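Local coordinates for Ras-associated and pleckstrin homology domains-containing protein 1 (Homo sapiens, PDB 4GN1) that relays localized membrane signals, is implicated in regulating lamellipodial dynamics and brings EVL and VASP to the leading edge, here as its Ras-association and PH domain piece, at residues S54-E59 and Q215-L220; R77-K82 and Q209-S214; Y43-S48 and M246-A251. All coordinates share one frame; numbering follows the deposited sequence.

How the interactions relate
From the N terminus, the chain first passes 43-48, the turn leading into strand 47-53 of the RA domain, then 54-59, the tip joining that strand to 58-61, then 77-82, just before strand 83-87. The partners come in the order 209-214, 215-220 and 246-251, so the loops nest without crossing: interaction 2 lies inside interaction 1, and interaction 1 inside interaction 3. Interactions 1 and 2 touch, through a probable hydrogen bond from Ser-54 to Asn-81, and join the RA domain to the loop and strand around 209-221 of the PH domain. Interaction 3, its centre about 27 Å from that of interaction 1, ties the RA domain to the C-terminal helix 242-251.

Interaction 1 (S54-E59 and Q215-L220); sequences SELQME and QYIKYL
The buried apolar seam between the RA and PH domains brings the hairpin tip of Leu-56 and Met-58 up to Ile-217 and Tyr-219, at the start of PH strand 218-221. The tip carries a G1 beta bulge, with Gln-57, whose phi is positive (50°), and Met-58 together opposite the single residue Val-53. Leu-56 and Ile-217 reach for each other tip to tip, with Leu-56 CD1 3.5 Å from Ile-217 CD1. The same isoleucine methyl also meets the second leucine branch, Leu-56 CD2, at 3.7 Å, so it sits against the fork of the leucine. Ile-217 gets there with CG1 beside its backbone N (chi1 -57°). Tyr-219 crosses Leu-56 at about a right angle and brings its OH to 3.8 Å from Leu-56 CD2. Further along, Met-58 CE approaches the same ring obliquely, more loosely, at 4.4 Å from Tyr-219 CE1.

Val-204 of strand 202-206 touches both Met-58 and Ile-217, and Lys-141 makes a cation-pi contact with the Tyr-219 ring. The backbone oxygen of Leu-56 is hydrogen-bonded to the hydroxyl of Tyr-191, a site of phosphorylation by ABL1 that is unmodified here. Between the two segments themselves the contact consists of methyl groups and a tyrosine side chain, so cohesion here probably comes mainly from van der Waals fit and the burial of apolar surface.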
loop_
_atom_site.group_PDB
_atom_site.type_symbol
_atom_site.label_atom_id
_atom_site.label_comp_id
_atom_site.label_asym_id
_atom_site.label_seq_id
_atom_site.Cartn_x
_atom_site.Cartn_y
_atom_site.Cartn_z
ATOM N N SER A 54 15.258 -2.263 1.216
ATOM C CA SER A 54 16.365 -2.501 0.307
ATOM C C SER A 54 16.746 -3.974 0.150
ATOM O O SER A 54 17.049 -4.410 -0.952
ATOM C CB SER A 54 17.574 -1.696 0.760
ATOM O OG SER A 54 18.484 -1.590 -0.309
ATOM N N GLU A 55 16.735 -4.727 1.250
ATOM C CA GLU A 55 16.980 -6.165 1.250
ATOM C C GLU A 55 15.996 -6.977 0.421
ATOM O O GLU A 55 16.279 -8.132 0.053
ATOM C CB GLU A 55 16.913 -6.680 2.681
ATOM C CG GLU A 55 18.270 -6.825 3.337
ATOM C CD GLU A 55 19.107 -7.884 2.640
ATOM O OE1 GLU A 55 18.784 -9.089 2.749
ATOM O OE2 GLU A 55 20.082 -7.510 1.964
ATOM N N LEU A 56 14.837 -6.385 0.144
ATOM C CA LEU A 56 13.702 -7.109 -0.385
ATOM C C LEU A 56 13.168 -6.476 -1.652
ATOM O O LEU A 56 12.159 -6.936 -2.198
ATOM C CB LEU A 56 12.598 -7.133 0.657
ATOM C CG LEU A 56 12.839 -7.973 1.918
ATOM C CD1 LEU A 56 11.725 -7.760 2.946
ATOM C CD2 LEU A 56 13.026 -9.460 1.589
ATOM N N GLN A 57 13.832 -5.409 -2.100
ATOM C CA GLN A 57 13.539 -4.771 -3.380
ATOM C C GLN A 57 12.035 -4.468 -3.565
ATOM O O GLN A 57 11.413 -4.846 -4.553
ATOM C CB GLN A 57 14.120 -5.610 -4.532
ATOM C CG GLN A 57 14.565 -4.816 -5.751
ATOM C CD GLN A 57 15.150 -5.701 -6.851
ATOM O OE1 GLN A 57 16.280 -6.179 -6.741
ATOM N NE2 GLN A 57 14.382 -5.919 -7.917
ATOM N N MET A 58 11.459 -3.770 -2.602
ATOM C CA MET A 58 10.061 -3.392 -2.693
ATOM C C MET A 58 9.858 -1.996 -2.091
ATOM O O MET A 58 10.788 -1.408 -1.533
ATOM C CB MET A 58 9.192 -4.454 -1.988
ATOM C CG MET A 58 9.525 -4.594 -0.514
ATOM S SD MET A 58 8.577 -5.835 0.373
ATOM C CE MET A 58 9.521 -7.302 -0.024
ATOM N N GLU A 59 8.652 -1.451 -2.180
ATOM C CA GLU A 59 8.466 -0.102 -1.670
ATOM C C GLU A 59 7.023 0.162 -1.300
ATOM O O GLU A 59 6.126 -0.459 -1.859
ATOM C CB GLU A 59 8.914 0.914 -2.719
ATOM C CG GLU A 59 8.009 0.937 -3.934
ATOM C CD GLU A 59 8.307 2.071 -4.899
ATOM O OE1 GLU A 59 9.507 2.465 -5.026
ATOM O OE2 GLU A 59 7.318 2.536 -5.545
ATOM N N GLN A 215 10.454 -16.273 5.404
ATOM C CA GLN A 215 9.358 -17.116 4.931
ATOM C C GLN A 215 7.958 -16.539 5.260
ATOM O O GLN A 215 6.962 -16.964 4.663
ATOM C CB GLN A 215 9.512 -18.549 5.506
ATOM C CG GLN A 215 9.474 -18.602 7.041
ATOM C CD GLN A 215 9.752 -19.970 7.669
ATOM O OE1 GLN A 215 9.953 -20.060 8.872
ATOM N NE2 GLN A 215 9.762 -21.024 6.866
ATOM N N TYR A 216 7.903 -15.589 6.203
ATOM C CA TYR A 216 6.656 -14.940 6.662
ATOM C C TYR A 216 6.284 -13.722 5.812
ATOM O O TYR A 216 5.273 -13.054 6.045
ATOM C CB TYR A 216 6.761 -14.536 8.136
ATOM C CG TYR A 216 7.240 -15.632 9.048
ATOM C CD1 TYR A 216 8.372 -15.461 9.832
ATOM C CD2 TYR A 216 6.568 -16.852 9.118
ATOM C CE1 TYR A 216 8.827 -16.459 10.675
ATOM C CE2 TYR A 216 7.017 -17.858 9.954
ATOM C CZ TYR A 216 8.152 -17.652 10.731
ATOM O OH TYR A 216 8.610 -18.659 11.558
ATOM N N ILE A 217 7.132 -13.419 4.843
ATOM C CA ILE A 217 6.824 -12.443 3.832
ATOM C C ILE A 217 5.960 -13.169 2.803
ATOM O O ILE A 217 6.316 -14.257 2.377
ATOM C CB ILE A 217 8.118 -11.905 3.177
ATOM C CG1 ILE A 217 9.068 -11.312 4.248
ATOM C CG2 ILE A 217 7.774 -10.883 2.126
ATOM C CD1 ILE A 217 10.475 -10.975 3.783
ATOM N N LYS A 218 4.826 -12.571 2.433
ATOM C CA LYS A 218 3.934 -13.126 1.422
ATOM C C LYS A 218 4.065 -12.357 0.110
ATOM O O LYS A 218 3.998 -11.119 0.096
ATOM C CB LYS A 218 2.495 -13.051 1.912
ATOM C CG LYS A 218 2.238 -13.835 3.181
ATOM C CD LYS A 218 2.433 -15.313 2.922
ATOM C CE LYS A 218 2.047 -16.170 4.112
ATOM N NZ LYS A 218 2.694 -17.500 3.981
ATOM N N TYR A 219 4.246 -13.095 -0.987
ATOM C CA TYR A 219 4.401 -12.493 -2.312
ATOM C C TYR A 219 3.260 -12.840 -3.247
ATOM O O TYR A 219 2.971 -14.012 -3.459
ATOM C CB TYR A 219 5.695 -12.954 -2.948
ATOM C CG TYR A 219 6.928 -12.614 -2.164
ATOM C CD1 TYR A 219 7.697 -11.541 -2.523
ATOM C CD2 TYR A 219 7.335 -13.393 -1.080
ATOM C CE1 TYR A 219 8.847 -11.230 -1.835
ATOM C CE2 TYR A 219 8.487 -13.093 -0.372
ATOM C CZ TYR A 219 9.236 -12.002 -0.756
ATOM O OH TYR A 219 10.376 -11.653 -0.093
ATOM N N LEU A 220 2.627 -11.823 -3.816
ATOM C CA LEU A 220 1.490 -12.028 -4.704
ATOM C C LEU A 220 1.730 -11.372 -6.066
ATOM O O LEU A 220 2.316 -10.285 -6.144
ATOM C CB LEU A 220 0.216 -11.477 -4.073
ATOM C CG LEU A 220 -0.227 -12.151 -2.784
ATOM C CD1 LEU A 220 -1.346 -11.384 -2.080
ATOM C CD2 LEU A 220 -0.637 -13.583 -3.067
#

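Interaction 2 (R77-K82 and Q209-S214); sequences RDSQNK and QIQKKS
Ser-79 and Asn-81, in the loop that leads into RA strand 83-87, face Gln-211 in the PH loop between strands 202-206 and 218-221. The two RA residues are linked by an ST turn, and this is the polar side of the junction between the domains. Taking Ser-79 first, its OG accepts the backbone N-H of Asn-81 over 3.3 Å, which closes the turn. The same hydroxyl does not bond Gln-211 directly, since Ser-79 OG and Gln-211 OE1 stay 4.2 Å apart. A water bridges them instead, 2.7 Å from Ser-79 OG, and donates to Gln-211 OE1.

Two residues on, Asn-81 makes the direct link. Its CG lies beside its own backbone N, which directs the amide toward the PH loop, and ND2 donates to Gln-211 OE1 at 2.8 Å with a fairly straight N-H...O angle of 153°. The oxygen lies in the amide plane of Asn-81, while the donor is somewhat tilted from the carbonyl plane of Gln-211; the two amides are turned 65° apart. Gln-211 OE1 is thus gripped by one amide and one water. Gln-211 folds back at its second torsion (chi2 -68°), and its NE2 bonds the backbone oxygen of Pro-208, with a further weak bond to a malonate ion, probably from the crystallisation liquor. Those partners, and the bond from Ser-54 N to Asn-81 OD1, tell which way round each amide sits. A second water donates to Asn-81 OD1 at 3.0 Å and, only weakly, to the backbone Gln-211 O at 3.4 Å. Lys-82 then pairs with Thr-52 of strand 47-53, and Lys-82 N is hydrogen-bonded to Thr-52 OG1.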
loop_
_atom_site.group_PDB
_atom_site.type_symbol
_atom_site.label_atom_id
_atom_site.label_comp_id
_atom_site.label_asym_id
_atom_site.label_seq_id
_atom_site.Cartn_x
_atom_site.Cartn_y
_atom_site.Cartn_z
ATOM N N ARG A 77 19.996 -1.171 12.023
ATOM C CA ARG A 77 21.092 -0.209 12.247
ATOM C C ARG A 77 21.800 0.184 10.929
ATOM O O ARG A 77 22.041 1.370 10.658
ATOM C CB ARG A 77 22.094 -0.780 13.277
ATOM C CG ARG A 77 21.421 -1.282 14.554
ATOM C CD ARG A 77 22.377 -1.485 15.733
ATOM N NE ARG A 77 21.726 -1.203 17.029
ATOM C CZ ARG A 77 20.876 -2.015 17.669
ATOM N NH1 ARG A 77 20.538 -3.198 17.150
ATOM N NH2 ARG A 77 20.362 -1.645 18.840
ATOM N N ASP A 78 22.090 -0.839 10.117
ATOM C CA ASP A 78 22.815 -0.727 8.842
ATOM C C ASP A 78 21.878 -0.739 7.621
ATOM O O ASP A 78 22.285 -1.147 6.522
ATOM C CB ASP A 78 23.827 -1.883 8.720
ATOM C CG ASP A 78 23.167 -3.263 8.828
ATOM O OD1 ASP A 78 22.004 -3.361 9.259
ATOM O OD2 ASP A 78 23.812 -4.271 8.488
ATOM N N SER A 79 20.638 -0.285 7.814
ATOM C CA SER A 79 19.650 -0.293 6.743
ATOM C C SER A 79 20.103 0.521 5.542
ATOM O O SER A 79 20.661 1.592 5.693
ATOM C CB SER A 79 18.289 0.214 7.221
ATOM O OG SER A 79 17.298 -0.216 6.305
ATOM N N GLN A 80 19.867 -0.013 4.353
ATOM C CA GLN A 80 20.103 0.715 3.121
ATOM C C GLN A 80 18.761 1.135 2.518
ATOM O O GLN A 80 18.677 1.483 1.332
ATOM C CB GLN A 80 20.842 -0.158 2.117
ATOM C CG GLN A 80 21.981 -0.982 2.677
ATOM C CD GLN A 80 22.866 -1.515 1.572
ATOM O OE1 GLN A 80 23.385 -0.743 0.768
ATOM N NE2 GLN A 80 23.035 -2.835 1.521
ATOM N N ASN A 81 17.716 1.078 3.341
ATOM C CA ASN A 81 16.412 1.613 2.976
ATOM C C ASN A 81 16.510 3.101 2.610
ATOM O O ASN A 81 17.303 3.839 3.189
ATOM C CB ASN A 81 15.437 1.443 4.149
ATOM C CG ASN A 81 15.076 -0.009 4.411
ATOM O OD1 ASN A 81 15.428 -0.909 3.637
ATOM N ND2 ASN A 81 14.355 -0.235 5.505
ATOM N N LYS A 82 15.690 3.532 1.663
ATOM C CA LYS A 82 15.660 4.935 1.269
ATOM C C LYS A 82 14.284 5.548 1.506
ATOM O O LYS A 82 13.250 4.858 1.479
ATOM C CB LYS A 82 16.010 5.082 -0.210
ATOM C CG LYS A 82 17.384 4.581 -0.590
ATOM C CD LYS A 82 17.638 4.859 -2.064
ATOM C CE LYS A 82 19.076 4.539 -2.471
ATOM N NZ LYS A 82 19.246 4.649 -3.958
ATOM N N GLN A 209 8.409 -4.922 11.044
ATOM C CA GLN A 209 9.717 -5.193 11.670
ATOM C C GLN A 209 10.652 -6.130 10.909
ATOM O O GLN A 209 11.841 -6.186 11.217
ATOM C CB GLN A 209 9.548 -5.683 13.118
ATOM C CG GLN A 209 8.978 -4.593 14.019
ATOM C CD GLN A 209 9.089 -4.893 15.496
ATOM O OE1 GLN A 209 8.125 -5.310 16.116
ATOM N NE2 GLN A 209 10.267 -4.668 16.070
ATOM N N ILE A 210 10.126 -6.874 9.941
ATOM C CA ILE A 210 10.954 -7.757 9.135
ATOM C C ILE A 210 11.646 -6.941 8.046
ATOM O O ILE A 210 11.010 -6.175 7.327
ATOM C CB ILE A 210 10.131 -8.908 8.550
ATOM C CG1 ILE A 210 9.804 -9.898 9.657
ATOM C CG2 ILE A 210 10.862 -9.567 7.399
ATOM C CD1 ILE A 210 8.732 -10.900 9.293
ATOM N N GLN A 211 12.962 -7.103 7.949
ATOM C CA GLN A 211 13.785 -6.236 7.117
ATOM C C GLN A 211 14.696 -7.016 6.176
ATOM O O GLN A 211 15.398 -6.416 5.375
ATOM C CB GLN A 211 14.615 -5.286 7.996
ATOM C CG GLN A 211 13.792 -4.229 8.722
ATOM C CD GLN A 211 13.195 -3.208 7.765
ATOM O OE1 GLN A 211 13.902 -2.651 6.912
ATOM N NE2 GLN A 211 11.881 -2.982 7.878
ATOM N N LYS A 212 14.684 -8.340 6.277
ATOM C CA LYS A 212 15.468 -9.206 5.392
ATOM C C LYS A 212 14.666 -10.460 5.048
ATOM O O LYS A 212 13.476 -10.537 5.372
ATOM C CB LYS A 212 16.836 -9.565 6.008
ATOM C CG LYS A 212 16.759 -10.158 7.399
ATOM C CD LYS A 212 18.090 -10.716 7.876
ATOM C CE LYS A 212 17.899 -11.465 9.198
ATOM N NZ LYS A 212 18.868 -12.586 9.390
ATOM N N LYS A 213 15.316 -11.429 4.395
ATOM C CA LYS A 213 14.616 -12.581 3.821
ATOM C C LYS A 213 13.894 -13.341 4.917
ATOM O O LYS A 213 14.473 -13.661 5.960
ATOM C CB LYS A 213 15.564 -13.526 3.062
ATOM C CG LYS A 213 16.268 -12.924 1.846
ATOM C CD LYS A 213 15.454 -13.022 0.551
ATOM C CE LYS A 213 16.235 -12.494 -0.651
ATOM N NZ LYS A 213 16.351 -11.002 -0.668
ATOM N N SER A 214 12.622 -13.614 4.685
ATOM C CA SER A 214 11.836 -14.337 5.657
ATOM C C SER A 214 10.718 -15.059 4.931
ATOM O O SER A 214 10.136 -14.528 3.965
ATOM C CB SER A 214 11.287 -13.391 6.757
ATOM O OG SER A 214 10.661 -14.108 7.814
HETATM O O HOH W 1 16.312 -2.364 7.514
HETATM O O HOH W 2 16.516 -3.666 3.793
#

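Interaction 3 (Y43-S48 and M246-A251); sequences YSLDWS and MNYQEA
Tyr-43 makes the polar approach to the C-terminal helix. Its OH donates a weak hydrogen bond to the backbone oxygen of Ala-251, 3.3 Å from Tyr-43 OH to Ala-251 O. That oxygen lies at the edge of the ring and near its plane, also 3.3 Å from Tyr-43 CE2, so the carbonyl sits beside the hydroxyl corner of the tyrosine. The ring comes to this place because CG stands roughly opposite the backbone N (chi1 -153°), and its other neighbours include Arg-29, Asp-33 and Met-36 of helix 28-39.

Apolar contacts centre on Leu-45. Its CB meets Ala-251 CB at 4.0 Å, where the backbones also come nearest, and one branch reaches back to the preceding turn of the helix, placing Leu-45 CD1 3.5 Å from Tyr-248 CE1. The leucine carries CG between its backbone N and carbonyl carbon (chi1 81°), and its side chain crosses that of Tyr-248 at a slant. In the RA domain, a ubiquitin-like fold, this turn leads from helix 28-39 toward strand 47-53; helix 242-251 follows the helix 225-240 of the PH domain, so the C-terminal helix reaches back onto the first domain.

Bonds within the segment brace the turn that presents Leu-45. Residues 44 to 47 form a type I beta turn whose closing backbone bond is weak, 3.3 Å from Trp-47 N to Ser-44 O. The shorter tie is an ST turn inside it, Ser-44 OG taking the backbone N-H of Asp-46 at 2.9 Å. Just after the turn, Ser-48 OG donates to Asp-46 O at 3.0 Å from above the carbonyl plane.

Of the neighbours outside the two segments, Tyr-248 stacks on Phe-95, and Asp-46 OD2 forms a salt bridge with Lys-96.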
loop_
_atom_site.group_PDB
_atom_site.type_symbol
_atom_site.label_atom_id
_atom_site.label_comp_id
_atom_site.label_asym_id
_atom_site.label_seq_id
_atom_site.Cartn_x
_atom_site.Cartn_y
_atom_site.Cartn_z
ATOM N N TYR A 43 2.019 22.915 -3.830
ATOM C CA TYR A 43 1.113 21.995 -3.146
ATOM C C TYR A 43 0.425 20.972 -4.049
ATOM O O TYR A 43 0.214 21.205 -5.238
ATOM C CB TYR A 43 0.045 22.763 -2.362
ATOM C CG TYR A 43 -0.462 21.952 -1.191
ATOM C CD1 TYR A 43 0.226 21.969 0.028
ATOM C CD2 TYR A 43 -1.601 21.130 -1.309
ATOM C CE1 TYR A 43 -0.212 21.215 1.107
ATOM C CE2 TYR A 43 -2.050 20.369 -0.234
ATOM C CZ TYR A 43 -1.349 20.415 0.978
ATOM O OH TYR A 43 -1.756 19.677 2.078
ATOM N N SER A 44 0.089 19.833 -3.456
ATOM C CA SER A 44 -0.693 18.780 -4.088
ATOM C C SER A 44 -0.821 17.592 -3.154
ATOM O O SER A 44 0.139 17.173 -2.470
ATOM C CB SER A 44 -0.101 18.303 -5.414
ATOM O OG SER A 44 -0.676 17.065 -5.762
ATOM N N LEU A 45 -2.023 17.047 -3.153
ATOM C CA LEU A 45 -2.349 15.902 -2.347
ATOM C C LEU A 45 -1.553 14.667 -2.812
ATOM O O LEU A 45 -1.455 13.701 -2.052
ATOM C CB LEU A 45 -3.861 15.634 -2.448
ATOM C CG LEU A 45 -4.426 14.874 -3.664
ATOM C CD1 LEU A 45 -5.875 14.515 -3.405
ATOM C CD2 LEU A 45 -4.306 15.627 -4.978
ATOM N N ASP A 46 -1.005 14.713 -4.039
ATOM C CA ASP A 46 -0.242 13.604 -4.642
ATOM C C ASP A 46 1.247 13.481 -4.271
ATOM O O ASP A 46 1.880 12.449 -4.570
ATOM C CB ASP A 46 -0.370 13.622 -6.160
ATOM C CG ASP A 46 -1.754 13.208 -6.632
ATOM O OD1 ASP A 46 -2.334 12.239 -6.074
ATOM O OD2 ASP A 46 -2.264 13.851 -7.565
ATOM N N TRP A 47 1.805 14.524 -3.653
ATOM C CA TRP A 47 3.150 14.424 -3.087
ATOM C C TRP A 47 3.167 13.381 -2.019
ATOM O O TRP A 47 2.303 13.353 -1.149
ATOM C CB TRP A 47 3.670 15.771 -2.583
ATOM C CG TRP A 47 3.963 16.681 -3.749
ATOM C CD1 TRP A 47 3.182 17.725 -4.223
ATOM C CD2 TRP A 47 5.096 16.605 -4.682
ATOM N NE1 TRP A 47 3.750 18.300 -5.339
ATOM C CE2 TRP A 47 4.896 17.683 -5.662
ATOM C CE3 TRP A 47 6.223 15.801 -4.785
ATOM C CZ2 TRP A 47 5.790 17.918 -6.693
ATOM C CZ3 TRP A 47 7.126 16.051 -5.828
ATOM C CH2 TRP A 47 6.914 17.087 -6.759
ATOM N N SER A 48 4.141 12.489 -2.099
ATOM C CA SER A 48 4.150 11.308 -1.274
ATOM C C SER A 48 5.525 11.054 -0.693
ATOM O O SER A 48 6.542 11.481 -1.233
ATOM C CB SER A 48 3.731 10.101 -2.118
ATOM O OG SER A 48 2.409 10.263 -2.637
ATOM N N MET A 246 -10.063 10.230 6.153
ATOM C CA MET A 246 -9.607 11.405 6.873
ATOM C C MET A 246 -8.286 11.944 6.319
ATOM O O MET A 246 -8.084 13.172 6.287
ATOM C CB MET A 246 -9.483 11.099 8.356
ATOM C CG MET A 246 -10.790 10.602 8.973
ATOM S SD MET A 246 -10.589 10.248 10.728
ATOM C CE MET A 246 -10.044 11.853 11.349
ATOM N N ASN A 247 -7.398 11.054 5.873
ATOM C CA ASN A 247 -6.143 11.514 5.276
ATOM C C ASN A 247 -6.409 12.305 4.021
ATOM O O ASN A 247 -5.840 13.385 3.822
ATOM C CB ASN A 247 -5.198 10.358 4.970
ATOM C CG ASN A 247 -4.673 9.696 6.222
ATOM O OD1 ASN A 247 -4.878 10.181 7.334
ATOM N ND2 ASN A 247 -3.991 8.583 6.049
ATOM N N TYR A 248 -7.295 11.762 3.189
ATOM C CA TYR A 248 -7.653 12.380 1.914
ATOM C C TYR A 248 -8.294 13.760 2.136
ATOM O O TYR A 248 -7.839 14.752 1.573
ATOM C CB TYR A 248 -8.543 11.425 1.102
ATOM C CG TYR A 248 -9.119 12.019 -0.168
ATOM C CD1 TYR A 248 -8.313 12.288 -1.265
ATOM C CD2 TYR A 248 -10.486 12.308 -0.266
ATOM C CE1 TYR A 248 -8.837 12.839 -2.420
ATOM C CE2 TYR A 248 -11.027 12.861 -1.422
ATOM C CZ TYR A 248 -10.191 13.127 -2.486
ATOM O OH TYR A 248 -10.706 13.673 -3.620
ATOM N N GLN A 249 -9.315 13.814 2.994
ATOM C CA GLN A 249 -9.998 15.064 3.340
ATOM C C GLN A 249 -8.987 16.118 3.794
ATOM O O GLN A 249 -9.056 17.267 3.367
ATOM C CB GLN A 249 -11.037 14.844 4.450
ATOM C CG GLN A 249 -12.223 13.950 4.115
ATOM C CD GLN A 249 -13.446 14.707 3.609
ATOM O OE1 GLN A 249 -14.041 14.326 2.599
ATOM N NE2 GLN A 249 -13.837 15.770 4.311
ATOM N N GLU A 250 -8.048 15.716 4.651
ATOM C CA GLU A 250 -7.012 16.605 5.160
ATOM C C GLU A 250 -6.008 17.014 4.083
ATOM O O GLU A 250 -5.539 18.143 4.069
ATOM C CB GLU A 250 -6.292 15.942 6.328
ATOM C CG GLU A 250 -5.366 16.859 7.120
ATOM C CD GLU A 250 -4.815 16.201 8.380
ATOM O OE1 GLU A 250 -3.714 16.580 8.824
ATOM O OE2 GLU A 250 -5.484 15.304 8.942
ATOM N N ALA A 251 -5.683 16.098 3.182
ATOM C CA ALA A 251 -4.666 16.361 2.163
ATOM C C ALA A 251 -5.137 17.385 1.130
ATOM O O ALA A 251 -4.336 18.156 0.585
ATOM C CB ALA A 251 -4.259 15.065 1.468
#